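Local coordinates for protein putative chorismate mutase (Yersinia pestis biovar Microtus str. 91001, PDB 2GBB) that catalyses the Claisen rearrangement of chorismate to prephenate as a secreted, all-helical chorismate mutase, at residues A68-A71 / I72-R75; S15-K18 / D19-G22; S57-P60 / L61-Q65. One frame throughout, in Å; residues are numbered along the deposited sequence.

Overall arrangement
From the N terminus, contact 2 (15-18/19-22) comes first, where the chain leaves helix 7-14 and winds into helix 17-26. Contacts 3 (57-60/61-65) and 1 (68-71/72-75) follow in that order, both on helix 55-82. Each is one continuous stretch, so none closes a long loop; the three run in series and neither nest nor cross. Contacts 1 and 2 touch, with Gln73 packing on Val20 and Ala21 and Ala69 on Met17, which joins helix 17-26 to helix 55-82 beside residues assigned to the substrate site. Contact 3 lies about 16 Å from contact 1, centre to centre, where helices 34-50, 93-117 and 140-150 pack against the same long helix.

Contact 1: A68-A71 / I72-R75; sequences AAKA and IQYR
Gln73 folds back over the preceding turn of the helix and lays its side chain against the carbonyl of Ala69. That oxygen receives Gln73 N at 3.0 Å in a regular helical bond and, more weakly, the amide nitrogen Gln73 NE2 at 3.3 Å, where the N-H bends to 133°. Two donors of one residue thus meet a single acceptor. The reach back follows from a first torsion of -64°, which sets CG beside the residue's own backbone N and puts Gln73 CG 3.2 Å from Ala69 O. One residue along, Tyr74 N is bonded to Lys70 O at 2.7 Å, and the Tyr74 ring lies against the same turn, with CE2 4.1 Å from Lys70 CB. Beyond CB the Lys70 chain leaves the ring and bends at its third torsion. A water in the plane of the Tyr74 ring, at its edge, is hydrogen-bonded to Tyr74 OH at 2.8 Å and weakly to Lys70 NZ. The stronger partners of that ammonium group are the carboxylates of Glu32 and Glu37. Arg75 likewise leans back, its NH1 coming 3.6 Å from Ala71 CB; beyond, its guanidinium forms salt bridges with Asp142 and with Asp79 of the second subunit. In the next shell, Lys24 donates to Gln73 OE1 while a citrate, probably from the crystallisation liquor, accepts from NE2, so both ends of the amide are engaged and its rotation is defined. Ile72 packs on Met17, as Ala69 does, and on Leu14 of helix 7-14. Ala69 to Gln73 are assigned to the substrate site, and the arrangement is consistent with this turn forming one wall of the active-site pocket of an AroQ-type chorismate mutase.

Contact 2: S15-K18 / D19-G22; sequences SYMK and DVAG. With SO4 (sulfate ion), chain F.
Met17, present as selenomethionine, and Val20 meet near the N-terminal end of helix 17-26, beside Gln73 and Lys24, which probably bind substrate. The two side chains lie side by side and point the same way, with Met17 SE 3.9 Å from Val20 CG2. A bend at the second torsion of Met17 (-54°) brings the selenium toward that methyl. In the backbone, Ala21 N is bonded to Met17 O and Gly22 N to Lys18 O, both at 2.9 Å, whereas the bond from Val20 N to Tyr16 O is weak. A water ties the start of the turn together: it donates to Ser15 O at 2.7 Å and to Asp19 OD2 at 2.6 Å, and accepts from Asp19 N. The other carboxylate oxygen, Asp19 OD1, takes the backbone N-H of Lys91, so both oxygens of this buried group have partners. Lys18 stands out from the helix, fully extended, bringing NZ to two oxygens of a sulfate, probably from the crystallisation liquor, O2 at 3.0 Å and O1 at 3.1 Å. Glu85 forms a salt bridge with the same ammonium group, Trp88 adds a cation-pi contact, and Tyr76 OH is also hydrogen-bonded to the sulfate. The turn packs on helix 55-82 through Met17 and Val20, and Val20 also meets Val96 of helix 93-117: helix-to-helix packing in the all-helical AroQ chorismate mutase fold.

Contact 3: S57-P60 / L61-Q65; sequences SIKP and LMVAQ
Ile58 and the selenomethionine Met62 lie side by side on one flank of helix 55-82, the long helix of this all-helical, AroQ-type chorismate mutase, and point the same way. Followed outward, Met62 CB rests 3.6 Å from Lys59 O. CG then sits over the preceding turn, 3.8 Å from Ile58 CG2, because the first torsion of -58° places it beside the backbone N. Bends at the second and third torsions carry SE and CE away from Ile58, and the side chain goes on to pack against Val40 and Ala44 of helix 34-50 and Ser104 of helix 93-117. It also approaches Arg13, which probably binds substrate. The other branch of Ile58 runs toward Leu61, leaving the two CD1 methyls 4.3 Å apart; Leu61 itself reaches Ile111 and the 140-150 helix. Lys59 and Val63 approach at an angle on a more open flank, their contact being between Lys59 CG and Val63 CG2. Behind these side chains run the backbone bonds Met62 N to Ile58 O, Val63 N to Lys59 O and Ala64 N to Pro60 O. The Val63 bond is short, 2.7 Å, and almost perfectly straight at 178°. Pro60 has no N-H to give, and the helix is kinked where its nitrogen lacks a bond to the turn before. Close to this kink a water bridges the backbone, donating to Ser57 O at 2.6 Å and accepting a weak bond from Leu61 N at 3.2 Å.

Contact 1: A68-A71 / I72-R75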
# COMPACT_ATOMS: atom_id res chain seq x y z
N ALA A 68 5.82 -0.53 10.34
CA ALA A 68 5.08 0.71 10.32
C ALA A 68 5.45 1.57 9.12
O ALA A 68 4.59 2.16 8.50
CB ALA A 68 5.29 1.52 11.63
N ALA A 69 6.74 1.68 8.84
CA ALA A 69 7.23 2.39 7.72
C ALA A 69 6.70 1.81 6.39
O ALA A 69 6.20 2.55 5.56
CB ALA A 69 8.75 2.34 7.75
N LYS A 70 6.80 0.49 6.19
CA LYS A 70 6.20 -0.13 5.01
C LYS A 70 4.69 0.12 4.93
O LYS A 70 4.15 0.43 3.84
CB LYS A 70 6.53 -1.62 4.91
CG LYS A 70 8.05 -1.89 4.73
CD LYS A 70 8.27 -3.38 4.33
CE LYS A 70 7.79 -4.35 5.36
NZ LYS A 70 8.48 -5.62 5.12
N ALA A 71 4.01 0.00 6.07
CA ALA A 71 2.56 0.23 6.09
C ALA A 71 2.26 1.64 5.51
O ALA A 71 1.41 1.82 4.64
CB ALA A 71 1.99 0.04 7.52
N ILE A 72 3.00 2.63 5.96
CA ILE A 72 2.84 4.00 5.51
C ILE A 72 3.07 4.13 4.01
O ILE A 72 2.26 4.77 3.27
CB ILE A 72 3.82 4.91 6.25
CG1 ILE A 72 3.36 5.10 7.71
CG2 ILE A 72 3.99 6.22 5.48
CD1 ILE A 72 4.34 5.90 8.58
N GLN A 73 4.18 3.53 3.56
CA GLN A 73 4.58 3.58 2.16
C GLN A 73 3.56 2.90 1.28
O GLN A 73 3.22 3.42 0.23
CB GLN A 73 5.93 2.92 1.96
CG GLN A 73 7.11 3.64 2.68
CD GLN A 73 8.36 2.78 2.58
OE1 GLN A 73 8.75 2.54 1.38
NE2 GLN A 73 8.89 2.24 3.59
N TYR A 74 3.09 1.73 1.69
CA TYR A 74 2.08 1.01 0.91
C TYR A 74 0.81 1.86 0.67
O TYR A 74 0.27 1.91 -0.44
CB TYR A 74 1.66 -0.25 1.67
CG TYR A 74 2.53 -1.47 1.41
CD1 TYR A 74 2.88 -1.84 0.11
CD2 TYR A 74 3.05 -2.22 2.51
CE1 TYR A 74 3.68 -2.97 -0.13
CE2 TYR A 74 3.84 -3.33 2.29
CZ TYR A 74 4.16 -3.69 1.00
OH TYR A 74 4.94 -4.78 0.86
N ARG A 75 0.37 2.51 1.75
CA ARG A 75 -0.78 3.36 1.78
C ARG A 75 -0.60 4.56 0.87
O ARG A 75 -1.53 4.88 0.13
CB ARG A 75 -1.09 3.74 3.23
CG ARG A 75 -1.82 2.61 3.92
CD ARG A 75 -2.14 2.83 5.42
NE ARG A 75 -2.55 1.54 5.99
CZ ARG A 75 -2.09 1.01 7.12
NH1 ARG A 75 -1.19 1.69 7.86
NH2 ARG A 75 -2.50 -0.21 7.52
O HOH W 1 5.77 -6.11 3.14

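Contact 2: S15-K18 / D19-G22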
# COMPACT_ATOMS: atom_id res chain seq x y z
N SER A 15 8.10 10.23 9.92
CA SER A 15 7.75 11.39 9.04
C SER A 15 8.51 11.41 7.69
O SER A 15 8.13 12.11 6.80
CB SER A 15 7.98 12.72 9.76
OG SER A 15 9.37 12.88 10.01
N TYR A 16 9.61 10.68 7.56
CA TYR A 16 10.38 10.56 6.32
C TYR A 16 9.87 9.52 5.33
O TYR A 16 10.38 9.41 4.25
CB TYR A 16 11.85 10.24 6.65
CG TYR A 16 12.51 11.45 7.23
CD1 TYR A 16 12.77 12.56 6.42
CD2 TYR A 16 12.80 11.54 8.59
CE1 TYR A 16 13.31 13.75 6.94
CE2 TYR A 16 13.38 12.73 9.13
CZ TYR A 16 13.61 13.82 8.30
OH TYR A 16 14.15 15.01 8.80
N MSE A 17 8.87 8.75 5.71
CA MSE A 17 8.53 7.57 4.92
C MSE A 17 7.68 7.90 3.70
O MSE A 17 7.66 7.14 2.71
CB MSE A 17 7.85 6.54 5.81
CG MSE A 17 8.79 6.04 6.91
SE MSE A 17 10.48 5.38 6.19
CE MSE A 17 11.32 5.19 7.86
N LYS A 18 7.01 9.05 3.75
CA LYS A 18 6.36 9.57 2.56
C LYS A 18 7.41 9.82 1.48
O LYS A 18 7.19 9.43 0.34
CB LYS A 18 5.50 10.82 2.82
CG LYS A 18 4.73 11.29 1.55
CD LYS A 18 4.18 12.69 1.73
CE LYS A 18 3.28 13.13 0.56
NZ LYS A 18 2.59 14.42 0.99
N ASP A 19 8.56 10.40 1.83
CA ASP A 19 9.62 10.58 0.82
C ASP A 19 10.14 9.27 0.26
O ASP A 19 10.46 9.22 -0.94
CB ASP A 19 10.81 11.32 1.38
CG ASP A 19 10.52 12.81 1.56
OD1 ASP A 19 10.40 13.52 0.56
OD2 ASP A 19 10.36 13.24 2.70
N VAL A 20 10.28 8.25 1.13
CA VAL A 20 10.79 6.95 0.67
C VAL A 20 9.78 6.33 -0.28
O VAL A 20 10.14 5.87 -1.34
CB VAL A 20 11.10 5.99 1.86
CG1 VAL A 20 11.62 4.61 1.35
CG2 VAL A 20 12.14 6.62 2.87
N ALA A 21 8.48 6.41 0.07
CA ALA A 21 7.38 5.93 -0.76
C ALA A 21 7.41 6.63 -2.11
O ALA A 21 7.19 5.98 -3.15
CB ALA A 21 6.02 6.20 -0.07
N GLY A 22 7.62 7.95 -2.09
CA GLY A 22 7.66 8.74 -3.34
C GLY A 22 8.83 8.37 -4.22
O GLY A 22 8.67 8.27 -5.44
S SO4 F . 0.29 14.34 3.67
O1 SO4 F . 0.67 13.10 3.02
O2 SO4 F . 1.41 15.27 3.59
O3 SO4 F . -0.88 14.89 3.00
O4 SO4 F . -0.05 14.09 5.07
O HOH W 2 8.38 12.41 4.11

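Contact 3: S57-P60 / L61-Q65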
# COMPACT_ATOMS: atom_id res chain seq x y z
N SER A 57 17.79 -7.99 21.74
CA SER A 57 16.56 -7.37 22.32
C SER A 57 16.01 -6.16 21.52
O SER A 57 14.86 -5.76 21.70
CB SER A 57 16.77 -6.93 23.77
OG SER A 57 17.38 -5.64 23.86
N ILE A 58 16.86 -5.60 20.66
CA ILE A 58 16.55 -4.47 19.78
C ILE A 58 15.83 -4.83 18.45
O ILE A 58 15.05 -4.04 17.89
CB ILE A 58 17.90 -3.73 19.51
CG1 ILE A 58 18.02 -2.60 20.52
CG2 ILE A 58 18.07 -3.26 18.04
CD1 ILE A 58 16.86 -1.58 20.39
N LYS A 59 16.08 -6.04 17.97
CA LYS A 59 15.55 -6.45 16.67
C LYS A 59 14.04 -6.41 16.50
O LYS A 59 13.59 -5.96 15.44
CB LYS A 59 16.11 -7.81 16.22
CG LYS A 59 15.57 -8.24 14.87
CD LYS A 59 16.33 -9.43 14.33
CE LYS A 59 15.79 -9.80 12.91
NZ LYS A 59 16.69 -10.95 12.49
N PRO A 60 13.25 -6.87 17.52
CA PRO A 60 11.82 -6.75 17.41
C PRO A 60 11.35 -5.31 17.18
O PRO A 60 10.50 -5.06 16.33
CB PRO A 60 11.34 -7.35 18.75
CG PRO A 60 12.36 -8.41 18.99
CD PRO A 60 13.59 -7.57 18.77
N LEU A 61 11.96 -4.36 17.88
CA LEU A 61 11.67 -2.94 17.70
C LEU A 61 12.04 -2.47 16.30
O LEU A 61 11.28 -1.76 15.68
CB LEU A 61 12.50 -2.10 18.66
CG LEU A 61 11.96 -0.77 19.18
CD1 LEU A 61 13.11 0.20 19.39
CD2 LEU A 61 10.74 -0.16 18.46
N MSE A 62 13.19 -2.88 15.81
CA MSE A 62 13.53 -2.54 14.42
C MSE A 62 12.52 -3.14 13.47
O MSE A 62 12.03 -2.46 12.62
CB MSE A 62 14.95 -2.95 14.09
CG MSE A 62 15.99 -2.33 14.97
SE MSE A 62 15.77 -0.38 15.25
CE MSE A 62 15.83 0.20 13.36
N VAL A 63 12.20 -4.43 13.63
CA VAL A 63 11.12 -5.09 12.84
C VAL A 63 9.79 -4.29 12.90
O VAL A 63 9.19 -4.02 11.86
CB VAL A 63 10.93 -6.58 13.23
CG1 VAL A 63 9.60 -7.17 12.66
CG2 VAL A 63 12.13 -7.45 12.72
N ALA A 64 9.36 -3.90 14.10
CA ALA A 64 8.11 -3.11 14.28
C ALA A 64 8.18 -1.75 13.58
O ALA A 64 7.20 -1.28 12.93
CB ALA A 64 7.76 -2.94 15.80
N GLN A 65 9.34 -1.11 13.67
CA GLN A 65 9.47 0.19 13.04
C GLN A 65 9.43 0.07 11.51
O GLN A 65 8.86 0.92 10.83
CB GLN A 65 10.77 0.89 13.47
CG GLN A 65 10.68 1.44 14.88
CD GLN A 65 11.88 2.24 15.22
OE1 GLN A 65 11.83 3.47 15.20
NE2 GLN A 65 12.98 1.56 15.54
O HOH W 3 12.46 -5.12 20.91